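Local coordinates for protein glycoside Hydrolase (Bacteroides uniformis, PDB 5TA0) that probably cleaves agarose chains as a family 86 glycoside hydrolase, here an engineered variant caught with an agaro-oligosaccharide in its binding cleft, at residues K47-H52 and K412-W417; P369-K374 and A389-R394; K418-T423 and Y446-N451. All coordinates share one frame; numbering follows the deposited sequence.

Overall arrangement
Contacts 1 and 2 lie around the first and last strands of the catalytic barrel, whereas contact 3 carries the chain on into the beta-sandwich. The first two are wholly buried and meet where His52 N probably bonds to Ala371 O, 2.9 Å away; both reach the bound anhydrogalactose. Contact 3 is buried at its valine and tyrosine but partly exposed at Asp419 and Lys421. Their chemistry follows their place: a phenol bonded to a backbone carbonyl among apolar groups in contact 1, backbone bonding in contact 2, and an aromatic face with water at its hydroxyl in contact 3. Trp417 CH2, 3.8 Å from Ile448 CG2, joins contacts 1 and 3; contacts 2 and 3 do not touch.

Contact 1 of 3, residues K47-H52 and K412-W417. With AAL (3,6-anhydro-alpha-L-galactopyranose), chain C; EDO (1,2-ethanediol), chain O.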
loop_
_atom_site.group_PDB
_atom_site.type_symbol
_atom_site.label_atom_id
_atom_site.label_comp_id
_atom_site.label_asym_id
_atom_site.label_seq_id
_atom_site.Cartn_x
_atom_site.Cartn_y
_atom_site.Cartn_z
ATOM N N LYS A 47 -9.709 4.274 3.684
ATOM C CA LYS A 47 -8.559 3.387 3.630
ATOM C C LYS A 47 -7.713 3.548 2.371
ATOM O O LYS A 47 -6.513 3.270 2.411
ATOM C CB LYS A 47 -9.029 1.929 3.710
ATOM C CG LYS A 47 -7.949 0.958 4.110
ATOM C CD LYS A 47 -8.583 -0.315 4.644
ATOM C CE LYS A 47 -9.190 -1.178 3.548
ATOM N NZ LYS A 47 -9.655 -2.512 4.045
ATOM N N PHE A 48 -8.335 3.966 1.264
ATOM C CA PHE A 48 -7.702 3.968 -0.061
ATOM C C PHE A 48 -7.568 5.316 -0.757
ATOM O O PHE A 48 -6.553 5.539 -1.458
ATOM C CB PHE A 48 -8.436 3.014 -0.999
ATOM C CG PHE A 48 -8.295 1.569 -0.634
ATOM C CD1 PHE A 48 -7.041 0.974 -0.499
ATOM C CD2 PHE A 48 -9.422 0.785 -0.424
ATOM C CE1 PHE A 48 -6.927 -0.376 -0.186
ATOM C CE2 PHE A 48 -9.303 -0.563 -0.105
ATOM C CZ PHE A 48 -8.057 -1.137 0.019
ATOM N N ILE A 49 -8.558 6.187 -0.644
ATOM C CA ILE A 49 -8.521 7.488 -1.356
ATOM C C ILE A 49 -8.104 8.553 -0.357
ATOM O O ILE A 49 -8.911 9.233 0.278
ATOM C CB ILE A 49 -9.837 7.836 -2.037
ATOM C CG1 ILE A 49 -10.326 6.661 -2.899
ATOM C CG2 ILE A 49 -9.666 9.134 -2.836
ATOM C CD1 ILE A 49 -9.379 6.183 -3.979
ATOM N N ASN A 50 -6.789 8.680 -0.214
ATOM C CA ASN A 50 -6.208 9.479 0.826
ATOM C C ASN A 50 -4.844 9.998 0.366
ATOM O O ASN A 50 -4.388 9.658 -0.741
ATOM C CB ASN A 50 -6.126 8.672 2.124
ATOM C CG ASN A 50 -5.313 7.416 1.935
ATOM O OD1 ASN A 50 -4.164 7.504 1.459
ATOM N ND2 ASN A 50 -5.865 6.253 2.259
ATOM N N PHE A 51 -4.194 10.826 1.189
ATOM C CA PHE A 51 -2.835 11.289 0.903
ATOM C C PHE A 51 -2.113 11.648 2.189
ATOM O O PHE A 51 -2.713 11.657 3.288
ATOM C CB PHE A 51 -2.787 12.408 -0.156
ATOM C CG PHE A 51 -3.254 13.781 0.286
ATOM C CD1 PHE A 51 -2.421 14.893 0.169
ATOM C CD2 PHE A 51 -4.555 13.996 0.725
ATOM C CE1 PHE A 51 -2.875 16.175 0.473
ATOM C CE2 PHE A 51 -4.996 15.279 1.054
ATOM C CZ PHE A 51 -4.158 16.360 0.943
ATOM N N HIS A 52 -0.806 11.891 2.042
ATOM C CA HIS A 52 0.115 12.005 3.182
ATOM C C HIS A 52 0.131 13.448 3.654
ATOM O O HIS A 52 1.075 14.187 3.397
ATOM C CB HIS A 52 1.502 11.517 2.746
ATOM C CG HIS A 52 2.475 11.306 3.865
ATOM N ND1 HIS A 52 2.859 12.301 4.741
ATOM C CD2 HIS A 52 3.119 10.190 4.270
ATOM C CE1 HIS A 52 3.719 11.810 5.617
ATOM N NE2 HIS A 52 3.910 10.542 5.331
ATOM N N LYS A 412 -5.171 14.520 -10.705
ATOM C CA LYS A 412 -5.884 13.657 -11.653
ATOM C C LYS A 412 -6.230 12.299 -11.050
ATOM O O LYS A 412 -7.220 11.694 -11.450
ATOM C CB LYS A 412 -5.120 13.487 -12.969
ATOM C CG LYS A 412 -5.171 14.734 -13.835
ATOM C CD LYS A 412 -4.311 14.601 -15.072
ATOM C CE LYS A 412 -4.695 15.588 -16.159
ATOM N NZ LYS A 412 -4.599 17.000 -15.775
ATOM N N PHE A 413 -5.434 11.812 -10.093
ATOM C CA PHE A 413 -5.803 10.576 -9.381
ATOM C C PHE A 413 -7.144 10.736 -8.649
ATOM O O PHE A 413 -8.009 9.885 -8.742
ATOM C CB PHE A 413 -4.707 10.194 -8.382
ATOM C CG PHE A 413 -5.065 9.027 -7.497
ATOM C CD1 PHE A 413 -4.916 7.721 -7.922
ATOM C CD2 PHE A 413 -5.565 9.247 -6.229
ATOM C CE1 PHE A 413 -5.277 6.669 -7.111
ATOM C CE2 PHE A 413 -5.917 8.190 -5.398
ATOM C CZ PHE A 413 -5.764 6.905 -5.845
ATOM N N TYR A 414 -7.303 11.847 -7.941
ATOM C CA TYR A 414 -8.509 12.074 -7.144
ATOM C C TYR A 414 -9.710 12.420 -8.023
ATOM O O TYR A 414 -10.839 12.101 -7.681
ATOM C CB TYR A 414 -8.235 13.106 -6.024
ATOM C CG TYR A 414 -7.091 12.618 -5.169
ATOM C CD1 TYR A 414 -5.776 13.006 -5.417
ATOM C CD2 TYR A 414 -7.307 11.673 -4.176
ATOM C CE1 TYR A 414 -4.719 12.494 -4.672
ATOM C CE2 TYR A 414 -6.271 11.148 -3.412
ATOM C CZ TYR A 414 -4.966 11.551 -3.667
ATOM O OH TYR A 414 -3.894 11.019 -2.979
ATOM N N GLN A 415 -9.456 13.032 -9.184
ATOM C CA GLN A 415 -10.487 13.254 -10.176
ATOM C C GLN A 415 -10.949 11.928 -10.777
ATOM O O GLN A 415 -12.157 11.677 -10.937
ATOM C CB GLN A 415 -9.984 14.223 -11.266
ATOM C CG GLN A 415 -9.809 15.623 -10.727
ATOM C CD GLN A 415 -9.009 16.554 -11.607
ATOM O OE1 GLN A 415 -8.167 16.145 -12.394
ATOM N NE2 GLN A 415 -9.253 17.841 -11.422
ATOM N N LEU A 416 -10.013 11.044 -11.056
ATOM C CA LEU A 416 -10.336 9.744 -11.627
ATOM C C LEU A 416 -11.209 8.915 -10.686
ATOM O O LEU A 416 -12.162 8.278 -11.131
ATOM C CB LEU A 416 -9.055 8.983 -11.966
ATOM C CG LEU A 416 -9.149 7.561 -12.495
ATOM C CD1 LEU A 416 -9.820 7.529 -13.854
ATOM C CD2 LEU A 416 -7.766 6.942 -12.562
ATOM N N TRP A 417 -10.860 8.926 -9.399
ATOM C CA TRP A 417 -11.545 8.097 -8.397
ATOM C C TRP A 417 -12.705 8.816 -7.714
ATOM O O TRP A 417 -13.297 8.295 -6.769
ATOM C CB TRP A 417 -10.515 7.588 -7.352
ATOM C CG TRP A 417 -9.647 6.500 -7.912
ATOM C CD1 TRP A 417 -8.461 6.655 -8.620
ATOM C CD2 TRP A 417 -9.884 5.083 -7.865
ATOM N NE1 TRP A 417 -7.984 5.442 -9.001
ATOM C CE2 TRP A 417 -8.834 4.459 -8.556
ATOM C CE3 TRP A 417 -10.883 4.280 -7.300
ATOM C CZ2 TRP A 417 -8.747 3.064 -8.681
ATOM C CZ3 TRP A 417 -10.781 2.909 -7.414
ATOM C CH2 TRP A 417 -9.744 2.314 -8.099
HETATM C C1 AAL C . 9.336 10.777 4.557
HETATM C C2 AAL C . 9.390 10.663 6.095
HETATM C C3 AAL C . 8.560 11.739 6.776
HETATM C C4 AAL C . 8.944 13.096 6.229
HETATM C C5 AAL C . 8.344 12.999 4.862
HETATM C C6 AAL C . 7.010 12.389 5.155
HETATM O O2 AAL C . 10.733 10.799 6.572
HETATM O O3 AAL C . 7.204 11.604 6.337
HETATM O O4 AAL C . 8.253 14.117 6.979
HETATM O O5 AAL C . 9.087 12.089 4.045
HETATM C C1 EDO O . -1.621 10.653 -5.672
HETATM O O1 EDO O . -2.494 9.644 -5.263
HETATM C C2 EDO O . -1.032 10.118 -6.955
HETATM O O2 EDO O . 0.155 9.442 -6.553
#
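Tyr414, its CG anti to the carbonyl carbon (chi1 -57°), extends its phenol from helix 411-416 to residues 49-51, while Ile49, with CG1 beside its backbone N (chi1 -51°), spreads CG2 and CD1 over different partners. Helix 411-416 here packs against the turn into, and the start of, the first strand of an eight-stranded parallel (beta/alpha)8-type barrel. A tyrosine suits this site because its ring is apolar and its tip is not: Tyr414 OH donates to Asn50 O at 2.7 Å, lying 43° out of the carbonyl plane, and accepts from O1 of a bound ethanediol at 3.0 Å. At the ring's edge Ile49 CG2 comes within 3.7 Å of Tyr414 CD2, the two side chains running antiparallel alongside each other. The other branch of the isoleucine crosses Trp417 at about a right angle, CD1 resting 3.8 Å from Trp417 CB and near the Phe413 ring. That phenyl is sandwiched between Trp417 CD1 on one face and ethanediol O1 on the other. Asn50 turns its amide away, ND2 bonding to the carbonyls of Pro46 and Ala367, the latter in the barrel's last strand. Beyond it, the segment enters the glycan pocket, where His52 CE1 approaches C6 of the anhydrogalactose to 3.4 Å.

Contact 2 of 3, residues P369-K374 and A389-R394. With AAL (3,6-anhydro-alpha-L-galactopyranose), chain C.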
loop_
_atom_site.group_PDB
_atom_site.type_symbol
_atom_site.label_atom_id
_atom_site.label_comp_id
_atom_site.label_asym_id
_atom_site.label_seq_id
_atom_site.Cartn_x
_atom_site.Cartn_y
_atom_site.Cartn_z
ATOM N N PRO A 369 -1.044 6.579 -0.754
ATOM C CA PRO A 369 -0.119 7.047 -1.796
ATOM C C PRO A 369 0.797 8.129 -1.251
ATOM O O PRO A 369 0.355 9.008 -0.489
ATOM C CB PRO A 369 -1.047 7.626 -2.844
ATOM C CG PRO A 369 -2.384 7.052 -2.600
ATOM C CD PRO A 369 -2.458 6.769 -1.132
ATOM N N PHE A 370 2.077 8.089 -1.610
ATOM C CA PHE A 370 3.009 9.100 -1.145
ATOM C C PHE A 370 2.896 10.348 -2.005
ATOM O O PHE A 370 3.562 10.524 -3.015
ATOM C CB PHE A 370 4.445 8.620 -1.016
ATOM C CG PHE A 370 5.298 9.624 -0.310
ATOM C CD1 PHE A 370 4.966 10.042 0.983
ATOM C CD2 PHE A 370 6.368 10.235 -0.949
ATOM C CE1 PHE A 370 5.719 10.989 1.642
ATOM C CE2 PHE A 370 7.138 11.172 -0.279
ATOM C CZ PHE A 370 6.800 11.570 1.012
ATOM N N ALA A 371 2.005 11.204 -1.557
ATOM C CA ALA A 371 1.790 12.521 -2.123
ATOM C C ALA A 371 1.527 13.431 -0.941
ATOM O O ALA A 371 0.607 13.151 -0.145
ATOM C CB ALA A 371 0.593 12.505 -3.044
ATOM N N MET A 372 2.346 14.466 -0.778
ATOM C CA MET A 372 2.181 15.451 0.302
ATOM C C MET A 372 1.459 16.661 -0.260
ATOM O O MET A 372 1.400 16.832 -1.484
ATOM C CB MET A 372 3.537 15.800 0.870
ATOM C CG MET A 372 4.212 14.586 1.515
ATOM S SD MET A 372 5.683 14.956 2.497
ATOM C CE MET A 372 4.882 15.611 3.958
ATOM N N LEU A 373 0.912 17.523 0.583
ATOM C CA LEU A 373 0.181 18.672 0.065
ATOM C C LEU A 373 1.094 19.654 -0.654
ATOM O O LEU A 373 0.822 20.025 -1.794
ATOM C CB LEU A 373 -0.560 19.393 1.204
ATOM C CG LEU A 373 -1.396 20.610 0.767
ATOM C CD1 LEU A 373 -2.567 20.166 -0.055
ATOM C CD2 LEU A 373 -1.878 21.394 1.986
ATOM N N LYS A 374 2.161 20.059 0.014
ATOM C CA LYS A 374 2.978 21.185 -0.449
ATOM C C LYS A 374 4.448 21.056 -0.098
ATOM O O LYS A 374 5.322 21.333 -0.924
ATOM C CB LYS A 374 2.418 22.501 0.129
ATOM C CG LYS A 374 3.171 23.751 -0.338
ATOM C CD LYS A 374 2.606 25.075 0.156
ATOM C CE LYS A 374 1.221 25.350 -0.378
ATOM N NZ LYS A 374 0.674 26.652 0.107
ATOM N N ALA A 389 7.052 14.946 -4.705
ATOM C CA ALA A 389 5.722 14.296 -4.580
ATOM C C ALA A 389 4.710 15.213 -3.904
ATOM O O ALA A 389 4.368 15.023 -2.727
ATOM C CB ALA A 389 5.871 12.988 -3.825
ATOM N N ARG A 390 4.266 16.225 -4.640
ATOM C CA ARG A 390 3.373 17.277 -4.150
ATOM C C ARG A 390 2.057 17.338 -4.895
ATOM O O ARG A 390 2.032 17.256 -6.109
ATOM C CB ARG A 390 4.030 18.662 -4.277
ATOM C CG ARG A 390 5.234 18.894 -3.393
ATOM C CD ARG A 390 5.887 20.206 -3.730
ATOM N NE ARG A 390 6.425 20.142 -5.090
ATOM C CZ ARG A 390 6.562 21.176 -5.923
ATOM N NH1 ARG A 390 6.283 22.413 -5.554
ATOM N NH2 ARG A 390 6.968 20.920 -7.161
ATOM N N MET A 391 0.966 17.542 -4.155
ATOM C CA MET A 391 -0.337 17.856 -4.721
ATOM C C MET A 391 -0.427 19.256 -5.318
ATOM O O MET A 391 -1.290 19.498 -6.163
ATOM C CB MET A 391 -1.434 17.733 -3.657
ATOM C CG MET A 391 -1.605 16.339 -3.107
ATOM S SD MET A 391 -1.937 15.089 -4.373
ATOM C CE MET A 391 -3.312 15.777 -5.252
ATOM N N LEU A 392 0.438 20.161 -4.871
ATOM C CA LEU A 392 0.436 21.568 -5.297
ATOM C C LEU A 392 1.822 21.919 -5.787
ATOM O O LEU A 392 2.823 21.531 -5.176
ATOM C CB LEU A 392 0.132 22.498 -4.132
ATOM C CG LEU A 392 -1.199 22.361 -3.418
ATOM C CD1 LEU A 392 -1.183 23.241 -2.172
ATOM C CD2 LEU A 392 -2.346 22.682 -4.340
ATOM N N ARG A 393 1.867 22.744 -6.837
ATOM C CA ARG A 393 3.122 23.292 -7.339
ATOM C C ARG A 393 2.893 24.762 -7.696
ATOM O O ARG A 393 1.771 25.161 -7.981
ATOM C CB ARG A 393 3.637 22.457 -8.502
ATOM C CG ARG A 393 2.684 22.237 -9.661
ATOM C CD ARG A 393 2.928 23.252 -10.760
ATOM N NE ARG A 393 1.963 23.156 -11.859
ATOM C CZ ARG A 393 1.787 24.088 -12.795
ATOM N NH1 ARG A 393 0.892 23.883 -13.755
ATOM N NH2 ARG A 393 2.491 25.218 -12.776
ATOM N N ARG A 394 3.943 25.562 -7.660
ATOM C CA ARG A 394 3.787 26.992 -7.943
ATOM C C ARG A 394 3.544 27.195 -9.432
ATOM O O ARG A 394 4.027 26.423 -10.273
ATOM C CB ARG A 394 4.991 27.758 -7.450
ATOM C CG ARG A 394 5.061 27.805 -5.930
ATOM C CD ARG A 394 6.189 28.701 -5.441
ATOM N NE ARG A 394 6.251 28.918 -3.986
ATOM C CZ ARG A 394 5.693 29.923 -3.309
ATOM N NH1 ARG A 394 5.853 29.996 -1.992
ATOM N NH2 ARG A 394 4.962 30.853 -3.899
HETATM C C1 AAL C . 9.336 10.777 4.557
HETATM C C2 AAL C . 9.390 10.663 6.095
HETATM C C3 AAL C . 8.560 11.739 6.776
HETATM C C4 AAL C . 8.944 13.096 6.229
HETATM C C5 AAL C . 8.344 12.999 4.862
HETATM C C6 AAL C . 7.010 12.389 5.155
HETATM O O2 AAL C . 10.733 10.799 6.572
HETATM O O3 AAL C . 7.204 11.604 6.337
HETATM O O4 AAL C . 8.253 14.117 6.979
HETATM O O5 AAL C . 9.087 12.089 4.045
HETATM O O HOH W 1 6.410 23.251 -2.629
#
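Met372 and Arg390 form a single parallel beta bridge, in which Met372 N donates to Ala389 O at 2.9 Å and Met391 N to Met372 O at 2.8 Å, just after an inverse gamma turn centred on Phe370. The bridge ties the loop leaving the last strand of the (beta/alpha)8-type barrel to the segment that becomes strand 392-394. Phe370 swings its ring to the far side from its own backbone N (chi1 -170°), placing it obliquely between Ala389 CB, 4.0 Å from CD2, and the anhydrogalactose, whose O5 is 3.8 Å from CZ. Shortening Phe370 to an alanine is likely to open a gap beside the Ala389 methyl and leave the sugar without its aromatic neighbour. Met372, unbranched and apolar, adds its thioether to the pocket, SD lying 3.9 Å from C6 of the same sugar. Away from the glycan, small Ala371 leaves room for the folded Met391 chain, and Leu373 and Leu392 run alongside each other. Arg390 suits a site rich in acceptors: NH2 pairs with Glu397, NE bonds to His387 O, and CD lies against Lys374 O. That carbonyl accepts from a water at 2.8 Å, and the water accepts from Arg390 NH1 at 3.0 Å.

Contact 3 of 3, residues K418-T423 and Y446-N451; sequences KDVKGT and YFIINN
Asp419 O is gripped by two donors, Lys421 NZ at 3.0 Å and a water at 3.2 Å, and this water in turn accepts from Tyr446 OH at 2.6 Å. The hydroxyl is therefore hydrogen-bonded to the loop's backbone through a water, while the ring does the apolar work. Tyr446, whose ring stems from the side of its backbone N, opposite the carbonyl carbon (chi1 -56°), turns one face to the loop: Val420 CA sits 3.9 Å from the ring centroid and only 10° off the normal, a clear CH-pi contact. Val420 CG2 meets Tyr446 CD1 at 3.9 Å, and its other methyl, CG1, turns to Ile448 CD1; a branched residue can touch both at once. Near the hydroxyl, Asp419 CB packs 3.4 Å from Tyr446 OH, while the carboxylate turns elsewhere, OD1 to Lys418 NZ and OD2 to Arg476. Lys421 O, buried beside Tyr446 CD2, has no polar partner. Gly422 then adopts backbone angles at which a CB would press on the preceding carbonyl. The loop links helix 411-416 to strand 423-429 of the beta-sandwich, with Val420 also touching Val510 and Tyr446 touching Cys512, both on strand 508-514, which flanks strand 444-451 across from strand 434-441.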
loop_
_atom_site.group_PDB
_atom_site.type_symbol
_atom_site.label_atom_id
_atom_site.label_comp_id
_atom_site.label_asym_id
_atom_site.label_seq_id
_atom_site.Cartn_x
_atom_site.Cartn_y
_atom_site.Cartn_z
ATOM N N LYS A 418 -13.060 10.020 -8.167
ATOM C CA LYS A 418 -14.170 10.779 -7.573
ATOM C C LYS A 418 -15.455 9.921 -7.600
ATOM O O LYS A 418 -15.722 9.216 -8.573
ATOM C CB LYS A 418 -14.376 12.103 -8.326
ATOM C CG LYS A 418 -15.272 13.092 -7.629
ATOM C CD LYS A 418 -15.493 14.333 -8.475
ATOM C CE LYS A 418 -16.213 15.437 -7.734
ATOM N NZ LYS A 418 -17.626 15.091 -7.402
ATOM N N ASP A 419 -16.192 9.947 -6.492
ATOM C CA ASP A 419 -17.489 9.282 -6.376
ATOM C C ASP A 419 -17.420 7.781 -6.149
ATOM O O ASP A 419 -18.423 7.203 -5.725
ATOM C CB ASP A 419 -18.427 9.549 -7.576
ATOM C CG ASP A 419 -18.504 10.999 -7.962
ATOM O OD1 ASP A 419 -18.876 11.801 -7.097
ATOM O OD2 ASP A 419 -18.186 11.328 -9.134
ATOM N N VAL A 420 -16.311 7.107 -6.463
ATOM C CA VAL A 420 -16.260 5.644 -6.470
ATOM C C VAL A 420 -16.503 5.145 -5.040
ATOM O O VAL A 420 -15.792 5.538 -4.107
ATOM C CB VAL A 420 -14.912 5.115 -6.993
ATOM C CG1 VAL A 420 -14.815 3.607 -6.814
ATOM C CG2 VAL A 420 -14.689 5.511 -8.454
ATOM N N LYS A 421 -17.531 4.307 -4.888
ATOM C CA LYS A 421 -17.915 3.742 -3.601
ATOM C C LYS A 421 -18.959 2.680 -3.914
ATOM O O LYS A 421 -19.470 2.590 -5.029
ATOM C CB LYS A 421 -18.483 4.791 -2.628
ATOM C CG LYS A 421 -19.813 5.419 -3.065
ATOM C CD LYS A 421 -20.336 6.477 -2.090
ATOM C CE LYS A 421 -19.508 7.734 -2.117
ATOM N NZ LYS A 421 -19.717 8.542 -3.338
ATOM N N GLY A 422 -19.267 1.890 -2.901
ATOM C CA GLY A 422 -20.379 0.974 -2.970
ATOM C C GLY A 422 -19.997 -0.464 -2.703
ATOM O O GLY A 422 -18.878 -0.760 -2.244
ATOM N N THR A 423 -20.934 -1.361 -3.000
ATOM C CA THR A 423 -20.778 -2.793 -2.738
ATOM C C THR A 423 -19.979 -3.410 -3.879
ATOM O O THR A 423 -20.299 -3.205 -5.069
ATOM C CB THR A 423 -22.158 -3.478 -2.641
ATOM O OG1 THR A 423 -22.865 -2.925 -1.521
ATOM C CG2 THR A 423 -22.037 -4.962 -2.512
ATOM N N TYR A 446 -19.437 1.592 -10.757
ATOM C CA TYR A 446 -18.084 2.041 -11.106
ATOM C C TYR A 446 -17.299 0.814 -11.484
ATOM O O TYR A 446 -17.132 -0.098 -10.671
ATOM C CB TYR A 446 -17.423 2.783 -9.925
ATOM C CG TYR A 446 -18.258 3.932 -9.483
ATOM C CD1 TYR A 446 -18.220 5.134 -10.182
ATOM C CD2 TYR A 446 -19.145 3.807 -8.418
ATOM C CE1 TYR A 446 -19.022 6.187 -9.816
ATOM C CE2 TYR A 446 -19.959 4.868 -8.034
ATOM C CZ TYR A 446 -19.881 6.052 -8.746
ATOM O OH TYR A 446 -20.694 7.114 -8.426
ATOM N N PHE A 447 -16.846 0.769 -12.739
ATOM C CA PHE A 447 -16.106 -0.343 -13.309
ATOM C C PHE A 447 -14.688 0.159 -13.587
ATOM O O PHE A 447 -14.495 1.064 -14.420
ATOM C CB PHE A 447 -16.821 -0.778 -14.590
ATOM C CG PHE A 447 -16.313 -2.040 -15.238
ATOM C CD1 PHE A 447 -15.537 -2.994 -14.595
ATOM C CD2 PHE A 447 -16.714 -2.297 -16.559
ATOM C CE1 PHE A 447 -15.141 -4.152 -15.251
ATOM C CE2 PHE A 447 -16.350 -3.462 -17.191
ATOM C CZ PHE A 447 -15.579 -4.379 -16.543
ATOM N N ILE A 448 -13.718 -0.360 -12.830
ATOM C CA ILE A 448 -12.335 0.151 -12.903
ATOM C C ILE A 448 -11.466 -0.878 -13.569
ATOM O O ILE A 448 -11.494 -2.050 -13.212
ATOM C CB ILE A 448 -11.757 0.478 -11.505
ATOM C CG1 ILE A 448 -12.701 1.363 -10.686
ATOM C CG2 ILE A 448 -10.396 1.130 -11.626
ATOM C CD1 ILE A 448 -13.461 0.643 -9.600
ATOM N N ILE A 449 -10.677 -0.443 -14.562
ATOM C CA ILE A 449 -9.818 -1.342 -15.318
ATOM C C ILE A 449 -8.443 -0.701 -15.425
ATOM O O ILE A 449 -8.350 0.476 -15.746
ATOM C CB ILE A 449 -10.385 -1.674 -16.727
ATOM C CG1 ILE A 449 -11.889 -2.007 -16.635
ATOM C CG2 ILE A 449 -9.581 -2.778 -17.387
ATOM C CD1 ILE A 449 -12.572 -2.215 -17.978
ATOM N N ASN A 450 -7.415 -1.497 -15.147
ATOM C CA ASN A 450 -6.025 -1.016 -15.130
ATOM C C ASN A 450 -5.139 -1.928 -15.967
ATOM O O ASN A 450 -5.244 -3.134 -15.927
ATOM C CB ASN A 450 -5.542 -0.974 -13.676
ATOM C CG ASN A 450 -4.076 -0.582 -13.546
ATOM O OD1 ASN A 450 -3.204 -1.422 -13.382
ATOM N ND2 ASN A 450 -3.816 0.701 -13.653
ATOM N N ASN A 451 -4.212 -1.292 -16.689
ATOM C CA ASN A 451 -3.309 -1.987 -17.591
ATOM C C ASN A 451 -1.904 -2.052 -16.996
ATOM O O ASN A 451 -1.309 -1.019 -16.751
ATOM C CB ASN A 451 -3.306 -1.216 -18.922
ATOM C CG ASN A 451 -2.566 -1.936 -20.032
ATOM O OD1 ASN A 451 -2.172 -3.106 -19.907
ATOM N ND2 ASN A 451 -2.366 -1.201 -21.152
HETATM O O HOH W 2 -21.562 7.314 -5.970
#